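Local coordinates for protein inositol-3-phosphate synthase (Caenorhabditis elegans, PDB 1VKO) that binds nicotinamide-adenine-dinucleotide through a Rossmann-type fold as a member of the inositol-3-phosphate synthase family, in an assembly of four chains, at residues A[356-361]-A[438-443]; A[362-367]-A[371-376]. All blocks are in the same frame, centred on the assembly; numbering follows the deposited sequence.

In the fold
Both contacts use helix 359-363, which leaves the end of strand 346-356 and passes beside the bound NAD. Contact 1 joins the start of this helix to the junction of strand 429-439 and helix 440-458, next to a potassium ion. Contact 2, centred about 14 Å from the centre of contact 1, takes over at the end of the same helix and turns the chain into helix 367-378. In sequence, both segments of contact 2 fall between the two segments of contact 1. Helix 359-363, helix 367-378 and the distant strand-helix junction at 438-443 together line the site that holds the potassium, the coenzyme and the pyrophosphate.

Contact 1: A[356-361]-A[438-443]; sequences LGNNDG and CEDSLL. With K (potassium ion), chain B; NAD (nicotinamide-adenine-dinucleotide), chain G.
In the potassium site of the NAD pocket, Asn358 and Asp440 face each other across a shared water. Their side chains cross at about a right angle and meet through the water instead of a direct hydrogen bond. Asn358 ND2 gives a hydrogen to this water at 2.7 Å. The carboxylates of Asp440 and Asp360 suit the water's two hydrogens: it donates to Asp440 OD2 at 3.1 Å and to Asp360 OD2, and its oxygen lies 2.7 Å from the potassium. The hydroxyl of Ser441 supplies the metal with an oxygen, though a long ligand; NAD O2N and O7N and Asn88 OD1 complete the site.

The amide of Asn358 fits because its two ends differ. While ND2 serves the water and Asp412 OD1, OD1 caps the helix by accepting Gly361 N at 3.1 Å, with an N-H...O angle of 156°. With chi1 at 58°, CG sits between the backbone N and carbonyl carbon, and the amide folds back over the first helical turn. Next along, Asn359 ND2 donates to NAD O1A at 2.6 Å.

Leu356, ending strand 346-356, brings its CD1 methyl to 3.1 Å from Asp440 OD2, a tight approach to a carboxylate oxygen and not a hydrogen bond. Strand 413-423 runs between this strand and strand 429-439 in the mixed sheet, and its Lys414 touches Leu356, Cys438 and Asp440. Asn87, at the start of helix 87-100, touches Asn358 and Ser441 and also donates its N to NAD.

Contact 2: A[362-367]-A[371-376]; sequences KNLSEA and RSKEIS. With NAD (nicotinamide-adenine-dinucleotide), chain G; POP (pyrophosphate 2-), chain H.
Lys373 NZ is gripped by three acceptors: NAD O2D at 2.8 Å, pyrophosphate O5 at 3.1 Å, and Asp324 OD1, with which it forms a salt bridge. A lysine suits this spot because its ammonium can reach several acceptors at once from a long, flexible stem. Here the stem starts with CG opposite the backbone N (chi1 -174°) and then bends at chi2 and chi3, which carries NZ to where NAD O2D and pyrophosphate O5 both lie within bonding distance. At its base, Lys373 CB packs against Leu364 CD2 at 4.2 Å; a buried leucine just past the end of helix 359-363 gives the aliphatic base of the lysine an apolar surface.

The backbones join where Arg371 N donates to Ala367 O at 2.8 Å, with an N-H...O angle of 162°, the first turn of helix 367-378. Further out, Arg371 NE bonds Glu374 OE1 in a salt bridge lying nearly in the guanidinium plane, while Ile375 CG1 rests 3.4 Å above one guanidinium face, toward its rim.

Two helices, 359-363 and 367-378, joined by a short link with Glu366 at the N-cap of the second, thus present Lys373 to a phosphate-binding pocket lined with lysines, among them Lys377, Lys414 and Lys484.

Contact 1: A[356-361]-A[438-443]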
loop_
_atom_site.group_PDB
_atom_site.type_symbol
_atom_site.label_atom_id
_atom_site.label_comp_id
_atom_site.label_asym_id
_atom_site.label_seq_id
_atom_site.Cartn_x
_atom_site.Cartn_y
_atom_site.Cartn_z
ATOM N N LEU A 356 4.107 8.476 -14.516
ATOM C CA LEU A 356 5.179 9.507 -14.487
ATOM C C LEU A 356 4.803 10.694 -15.374
ATOM O O LEU A 356 3.888 10.616 -16.215
ATOM C CB LEU A 356 6.534 8.902 -14.881
ATOM C CG LEU A 356 6.832 8.428 -16.308
ATOM C CD1 LEU A 356 8.227 7.849 -16.355
ATOM C CD2 LEU A 356 5.813 7.403 -16.827
ATOM N N GLY A 357 5.488 11.813 -15.171
ATOM C CA GLY A 357 5.091 13.040 -15.835
ATOM C C GLY A 357 6.194 13.704 -16.597
ATOM O O GLY A 357 6.032 14.850 -17.008
ATOM N N ASN A 358 7.311 12.985 -16.776
ATOM C CA ASN A 358 8.487 13.507 -17.473
ATOM C C ASN A 358 8.310 13.393 -18.998
ATOM O O ASN A 358 7.223 12.977 -19.440
ATOM C CB ASN A 358 9.811 12.918 -16.915
ATOM C CG ASN A 358 9.896 11.381 -16.971
ATOM O OD1 ASN A 358 9.119 10.695 -17.650
ATOM N ND2 ASN A 358 10.869 10.841 -16.246
ATOM N N ASN A 359 9.318 13.775 -19.801
ATOM C CA ASN A 359 9.223 13.601 -21.263
ATOM C C ASN A 359 9.223 12.146 -21.716
ATOM O O ASN A 359 8.731 11.837 -22.819
ATOM C CB ASN A 359 10.286 14.370 -22.052
ATOM C CG ASN A 359 9.960 14.440 -23.556
ATOM O OD1 ASN A 359 8.863 14.858 -23.938
ATOM N ND2 ASN A 359 10.905 14.012 -24.406
ATOM N N ASP A 360 9.790 11.271 -20.881
ATOM C CA ASP A 360 9.752 9.824 -21.109
ATOM C C ASP A 360 8.272 9.354 -21.126
ATOM O O ASP A 360 7.849 8.691 -22.082
ATOM C CB ASP A 360 10.641 9.077 -20.070
ATOM C CG ASP A 360 10.683 7.546 -20.281
ATOM O OD1 ASP A 360 10.477 7.073 -21.441
ATOM O OD2 ASP A 360 10.905 6.734 -19.335
ATOM N N GLY A 361 7.487 9.740 -20.112
ATOM C CA GLY A 361 6.060 9.381 -20.042
ATOM C C GLY A 361 5.178 9.944 -21.159
ATOM O O GLY A 361 4.306 9.230 -21.711
ATOM N N CYS A 438 10.098 5.903 -7.625
ATOM C CA CYS A 438 11.294 5.750 -8.505
ATOM C C CYS A 438 11.684 7.085 -9.133
ATOM O O CYS A 438 11.030 7.584 -10.071
ATOM C CB CYS A 438 11.046 4.744 -9.628
ATOM S SG CYS A 438 10.769 3.083 -9.015
ATOM N N GLU A 439 12.742 7.676 -8.608
ATOM C CA GLU A 439 13.231 8.928 -9.167
ATOM C C GLU A 439 13.966 8.551 -10.431
ATOM O O GLU A 439 15.189 8.372 -10.416
ATOM C CB GLU A 439 14.119 9.605 -8.139
ATOM C CG GLU A 439 13.438 9.794 -6.789
ATOM C CD GLU A 439 12.178 10.671 -6.845
ATOM O OE1 GLU A 439 11.851 11.232 -7.923
ATOM O OE2 GLU A 439 11.499 10.801 -5.792
ATOM N N ASP A 440 13.213 8.358 -11.520
ATOM C CA ASP A 440 13.753 7.637 -12.685
ATOM C C ASP A 440 15.168 8.061 -13.094
ATOM O O ASP A 440 16.034 7.211 -13.302
ATOM C CB ASP A 440 12.826 7.773 -13.883
ATOM C CG ASP A 440 11.643 6.832 -13.814
ATOM O OD1 ASP A 440 11.724 5.763 -13.133
ATOM O OD2 ASP A 440 10.580 7.103 -14.407
ATOM N N SER A 441 15.388 9.374 -13.234
ATOM C CA SER A 441 16.664 9.902 -13.728
ATOM C C SER A 441 17.803 9.539 -12.780
ATOM O O SER A 441 18.923 9.233 -13.220
ATOM C CB SER A 441 16.585 11.424 -13.905
ATOM O OG SER A 441 15.729 11.785 -14.980
ATOM N N LEU A 442 17.490 9.578 -11.482
ATOM C CA LEU A 442 18.423 9.225 -10.410
ATOM C C LEU A 442 18.642 7.701 -10.362
ATOM O O LEU A 442 19.681 7.217 -9.924
ATOM C CB LEU A 442 17.947 9.795 -9.062
ATOM C CG LEU A 442 17.959 11.335 -8.876
ATOM C CD1 LEU A 442 17.421 11.725 -7.494
ATOM C CD2 LEU A 442 19.347 11.984 -9.101
ATOM N N LEU A 443 17.670 6.946 -10.840
ATOM C CA LEU A 443 17.871 5.525 -10.993
ATOM C C LEU A 443 18.686 5.225 -12.260
ATOM O O LEU A 443 19.627 4.428 -12.201
ATOM C CB LEU A 443 16.531 4.764 -10.938
ATOM C CG LEU A 443 15.959 4.490 -9.530
ATOM C CD1 LEU A 443 14.503 4.008 -9.548
ATOM C CD2 LEU A 443 16.819 3.499 -8.746
HETATM K K K B . 14.185 9.551 -16.659
HETATM P PA NAD G . 13.737 12.409 -22.013
HETATM O O1A NAD G . 12.634 12.850 -22.850
HETATM O O2A NAD G . 13.901 13.368 -20.907
HETATM O O5B NAD G . 15.013 12.274 -22.944
HETATM C C5B NAD G . 14.867 12.097 -24.321
HETATM C C4B NAD G . 15.741 13.129 -25.008
HETATM O O4B NAD G . 16.145 12.608 -26.255
HETATM C C3B NAD G . 15.005 14.408 -25.292
HETATM O O3B NAD G . 15.985 15.419 -25.119
HETATM C C2B NAD G . 14.687 14.385 -26.760
HETATM O O2B NAD G . 14.984 15.704 -27.216
HETATM C C1B NAD G . 15.763 13.449 -27.303
HETATM N N9A NAD G . 15.534 12.716 -28.574
HETATM C C8A NAD G . 14.399 12.155 -29.076
HETATM N N7A NAD G . 14.688 11.617 -30.282
HETATM C C5A NAD G . 15.984 11.814 -30.588
HETATM C C6A NAD G . 16.787 11.507 -31.701
HETATM N N6A NAD G . 16.319 10.918 -32.814
HETATM N N1A NAD G . 18.102 11.895 -31.689
HETATM C C2A NAD G . 18.615 12.592 -30.634
HETATM N N3A NAD G . 17.811 12.914 -29.589
HETATM C C4A NAD G . 16.516 12.533 -29.536
HETATM O O3 NAD G . 13.522 10.897 -21.469
HETATM P PN NAD G . 14.535 10.279 -20.408
HETATM O O1N NAD G . 15.826 11.000 -20.565
HETATM O O2N NAD G . 13.864 10.286 -19.106
HETATM O O5D NAD G . 14.861 8.777 -20.928
HETATM C C5D NAD G . 15.199 8.532 -22.282
HETATM C C4D NAD G . 14.965 7.080 -22.740
HETATM O O4D NAD G . 15.490 6.176 -21.799
HETATM C C3D NAD G . 13.488 6.709 -22.924
HETATM O O3D NAD G . 13.367 5.916 -24.071
HETATM C C2D NAD G . 13.219 5.773 -21.773
HETATM O O2D NAD G . 12.248 4.769 -22.019
HETATM C C1D NAD G . 14.567 5.127 -21.605
HETATM N N1N NAD G . 14.547 4.521 -20.279
HETATM C C2N NAD G . 14.409 5.305 -19.176
HETATM C C3N NAD G . 14.364 4.705 -17.937
HETATM C C7N NAD G . 14.598 5.598 -16.778
HETATM O O7N NAD G . 14.725 6.973 -17.090
HETATM N N7N NAD G . 14.700 5.085 -15.545
HETATM C C4N NAD G . 14.476 3.308 -17.799
HETATM C C5N NAD G . 14.596 2.532 -18.930
HETATM C C6N NAD G . 14.623 3.153 -20.188
HETATM O O HOH W 1 11.761 8.402 -16.948
#

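Contact 2: A[362-367]-A[371-376]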
loop_
_atom_site.group_PDB
_atom_site.type_symbol
_atom_site.label_atom_id
_atom_site.label_comp_id
_atom_site.label_asym_id
_atom_site.label_seq_id
_atom_site.Cartn_x
_atom_site.Cartn_y
_atom_site.Cartn_z
ATOM N N LYS A 362 5.399 11.222 -21.481
ATOM C CA LYS A 362 4.683 11.916 -22.562
ATOM C C LYS A 362 4.920 11.231 -23.930
ATOM O O LYS A 362 4.013 11.191 -24.798
ATOM C CB LYS A 362 5.111 13.388 -22.593
ATOM C CG LYS A 362 4.406 14.297 -23.609
ATOM C CD LYS A 362 5.145 15.651 -23.663
ATOM C CE LYS A 362 5.027 16.333 -25.020
ATOM N NZ LYS A 362 4.124 17.541 -24.986
ATOM N N ASN A 363 6.125 10.681 -24.102
ATOM C CA ASN A 363 6.457 9.860 -25.276
ATOM C C ASN A 363 5.768 8.480 -25.292
ATOM O O ASN A 363 5.279 8.017 -26.330
ATOM C CB ASN A 363 7.986 9.679 -25.415
ATOM C CG ASN A 363 8.387 9.169 -26.805
ATOM O OD1 ASN A 363 8.076 9.805 -27.829
ATOM N ND2 ASN A 363 9.068 8.025 -26.845
ATOM N N LEU A 364 5.739 7.830 -24.132
ATOM C CA LEU A 364 5.057 6.545 -23.964
ATOM C C LEU A 364 3.532 6.689 -23.816
ATOM O O LEU A 364 2.861 5.694 -23.508
ATOM C CB LEU A 364 5.667 5.763 -22.783
ATOM C CG LEU A 364 7.206 5.682 -22.780
ATOM C CD1 LEU A 364 7.751 5.473 -21.357
ATOM C CD2 LEU A 364 7.718 4.603 -23.757
ATOM N N SER A 365 3.006 7.914 -24.030
ATOM C CA SER A 365 1.545 8.181 -24.175
ATOM C C SER A 365 1.062 7.462 -25.412
ATOM O O SER A 365 -0.090 7.025 -25.464
ATOM C CB SER A 365 1.216 9.671 -24.427
ATOM O OG SER A 365 1.416 10.509 -23.308
ATOM N N GLU A 366 1.939 7.382 -26.426
ATOM C CA GLU A 366 1.545 6.849 -27.747
ATOM C C GLU A 366 1.794 5.340 -27.895
ATOM O O GLU A 366 2.731 4.792 -27.289
ATOM C CB GLU A 366 2.097 7.702 -28.898
ATOM C CG GLU A 366 1.461 9.084 -28.933
ATOM C CD GLU A 366 1.720 9.864 -30.218
ATOM O OE1 GLU A 366 2.162 9.277 -31.235
ATOM O OE2 GLU A 366 1.488 11.091 -30.202
ATOM N N ALA A 367 0.916 4.678 -28.664
ATOM C CA ALA A 367 0.745 3.217 -28.568
ATOM C C ALA A 367 1.964 2.383 -29.013
ATOM O O ALA A 367 2.412 1.512 -28.263
ATOM C CB ALA A 367 -0.579 2.741 -29.247
ATOM N N ARG A 371 4.192 -0.090 -26.722
ATOM C CA ARG A 371 4.549 -1.484 -27.070
ATOM C C ARG A 371 6.042 -1.802 -26.854
ATOM O O ARG A 371 6.349 -2.775 -26.142
ATOM C CB ARG A 371 4.122 -1.895 -28.494
ATOM C CG ARG A 371 2.920 -2.853 -28.574
ATOM C CD ARG A 371 3.253 -4.373 -28.511
ATOM N NE ARG A 371 2.742 -5.010 -27.287
ATOM C CZ ARG A 371 2.843 -6.313 -26.977
ATOM N NH1 ARG A 371 3.447 -7.182 -27.790
ATOM N NH2 ARG A 371 2.331 -6.755 -25.831
ATOM N N SER A 372 6.954 -1.003 -27.453
ATOM C CA SER A 372 8.405 -1.186 -27.242
ATOM C C SER A 372 8.643 -1.558 -25.767
ATOM O O SER A 372 9.214 -2.614 -25.448
ATOM C CB SER A 372 9.205 0.103 -27.568
ATOM O OG SER A 372 9.314 0.404 -28.956
ATOM N N LYS A 373 8.188 -0.678 -24.871
ATOM C CA LYS A 373 8.385 -0.806 -23.412
ATOM C C LYS A 373 7.604 -1.941 -22.707
ATOM O O LYS A 373 8.187 -2.682 -21.897
ATOM C CB LYS A 373 8.091 0.540 -22.734
ATOM C CG LYS A 373 8.413 0.553 -21.258
ATOM C CD LYS A 373 9.918 0.720 -20.979
ATOM C CE LYS A 373 10.411 2.122 -21.345
ATOM N NZ LYS A 373 11.895 2.107 -21.255
ATOM N N GLU A 374 6.295 -2.050 -22.974
ATOM C CA GLU A 374 5.476 -3.195 -22.501
ATOM C C GLU A 374 6.139 -4.567 -22.681
ATOM O O GLU A 374 6.191 -5.346 -21.731
ATOM C CB GLU A 374 4.101 -3.213 -23.183
ATOM C CG GLU A 374 3.148 -4.312 -22.692
ATOM C CD GLU A 374 1.782 -4.208 -23.350
ATOM O OE1 GLU A 374 1.746 -4.013 -24.592
ATOM O OE2 GLU A 374 0.745 -4.293 -22.633
ATOM N N ILE A 375 6.624 -4.859 -23.892
ATOM C CA ILE A 375 7.303 -6.138 -24.192
ATOM C C ILE A 375 8.496 -6.415 -23.259
ATOM O O ILE A 375 8.610 -7.523 -22.722
ATOM C CB ILE A 375 7.757 -6.228 -25.696
ATOM C CG1 ILE A 375 6.550 -6.152 -26.647
ATOM C CG2 ILE A 375 8.623 -7.515 -25.944
ATOM C CD1 ILE A 375 6.898 -6.273 -28.139
ATOM N N SER A 376 9.365 -5.408 -23.084
ATOM C CA SER A 376 10.616 -5.527 -22.299
ATOM C C SER A 376 10.379 -5.606 -20.790
ATOM O O SER A 376 11.133 -6.279 -20.080
ATOM C CB SER A 376 11.584 -4.374 -22.614
ATOM O OG SER A 376 11.086 -3.171 -22.077
HETATM P PA NAD G . 13.737 12.409 -22.013
HETATM O O1A NAD G . 12.634 12.850 -22.850
HETATM O O2A NAD G . 13.901 13.368 -20.907
HETATM O O5B NAD G . 15.013 12.274 -22.944
HETATM C C5B NAD G . 14.867 12.097 -24.321
HETATM C C4B NAD G . 15.741 13.129 -25.008
HETATM O O4B NAD G . 16.145 12.608 -26.255
HETATM C C3B NAD G . 15.005 14.408 -25.292
HETATM O O3B NAD G . 15.985 15.419 -25.119
HETATM C C2B NAD G . 14.687 14.385 -26.760
HETATM O O2B NAD G . 14.984 15.704 -27.216
HETATM C C1B NAD G . 15.763 13.449 -27.303
HETATM N N9A NAD G . 15.534 12.716 -28.574
HETATM C C8A NAD G . 14.399 12.155 -29.076
HETATM N N7A NAD G . 14.688 11.617 -30.282
HETATM C C5A NAD G . 15.984 11.814 -30.588
HETATM C C6A NAD G . 16.787 11.507 -31.701
HETATM N N6A NAD G . 16.319 10.918 -32.814
HETATM N N1A NAD G . 18.102 11.895 -31.689
HETATM C C2A NAD G . 18.615 12.592 -30.634
HETATM N N3A NAD G . 17.811 12.914 -29.589
HETATM C C4A NAD G . 16.516 12.533 -29.536
HETATM O O3 NAD G . 13.522 10.897 -21.469
HETATM P PN NAD G . 14.535 10.279 -20.408
HETATM O O1N NAD G . 15.826 11.000 -20.565
HETATM O O2N NAD G . 13.864 10.286 -19.106
HETATM O O5D NAD G . 14.861 8.777 -20.928
HETATM C C5D NAD G . 15.199 8.532 -22.282
HETATM C C4D NAD G . 14.965 7.080 -22.740
HETATM O O4D NAD G . 15.490 6.176 -21.799
HETATM C C3D NAD G . 13.488 6.709 -22.924
HETATM O O3D NAD G . 13.367 5.916 -24.071
HETATM C C2D NAD G . 13.219 5.773 -21.773
HETATM O O2D NAD G . 12.248 4.769 -22.019
HETATM C C1D NAD G . 14.567 5.127 -21.605
HETATM N N1N NAD G . 14.547 4.521 -20.279
HETATM C C2N NAD G . 14.409 5.305 -19.176
HETATM C C3N NAD G . 14.364 4.705 -17.937
HETATM C C7N NAD G . 14.598 5.598 -16.778
HETATM O O7N NAD G . 14.725 6.973 -17.090
HETATM N N7N NAD G . 14.700 5.085 -15.545
HETATM C C4N NAD G . 14.476 3.308 -17.799
HETATM C C5N NAD G . 14.596 2.532 -18.930
HETATM C C6N NAD G . 14.623 3.153 -20.188
HETATM P P1 POP H . 11.656 0.071 -14.469
HETATM O O1 POP H . 12.878 -0.642 -13.910
HETATM O O2 POP H . 11.119 1.046 -13.448
HETATM O O3 POP H . 10.576 -0.954 -14.782
HETATM O O POP H . 12.094 0.923 -15.792
HETATM P P2 POP H . 11.130 1.856 -16.720
HETATM O O4 POP H . 11.359 3.310 -16.319
HETATM O O5 POP H . 11.490 1.613 -18.180
HETATM O O6 POP H . 9.624 1.611 -16.587
#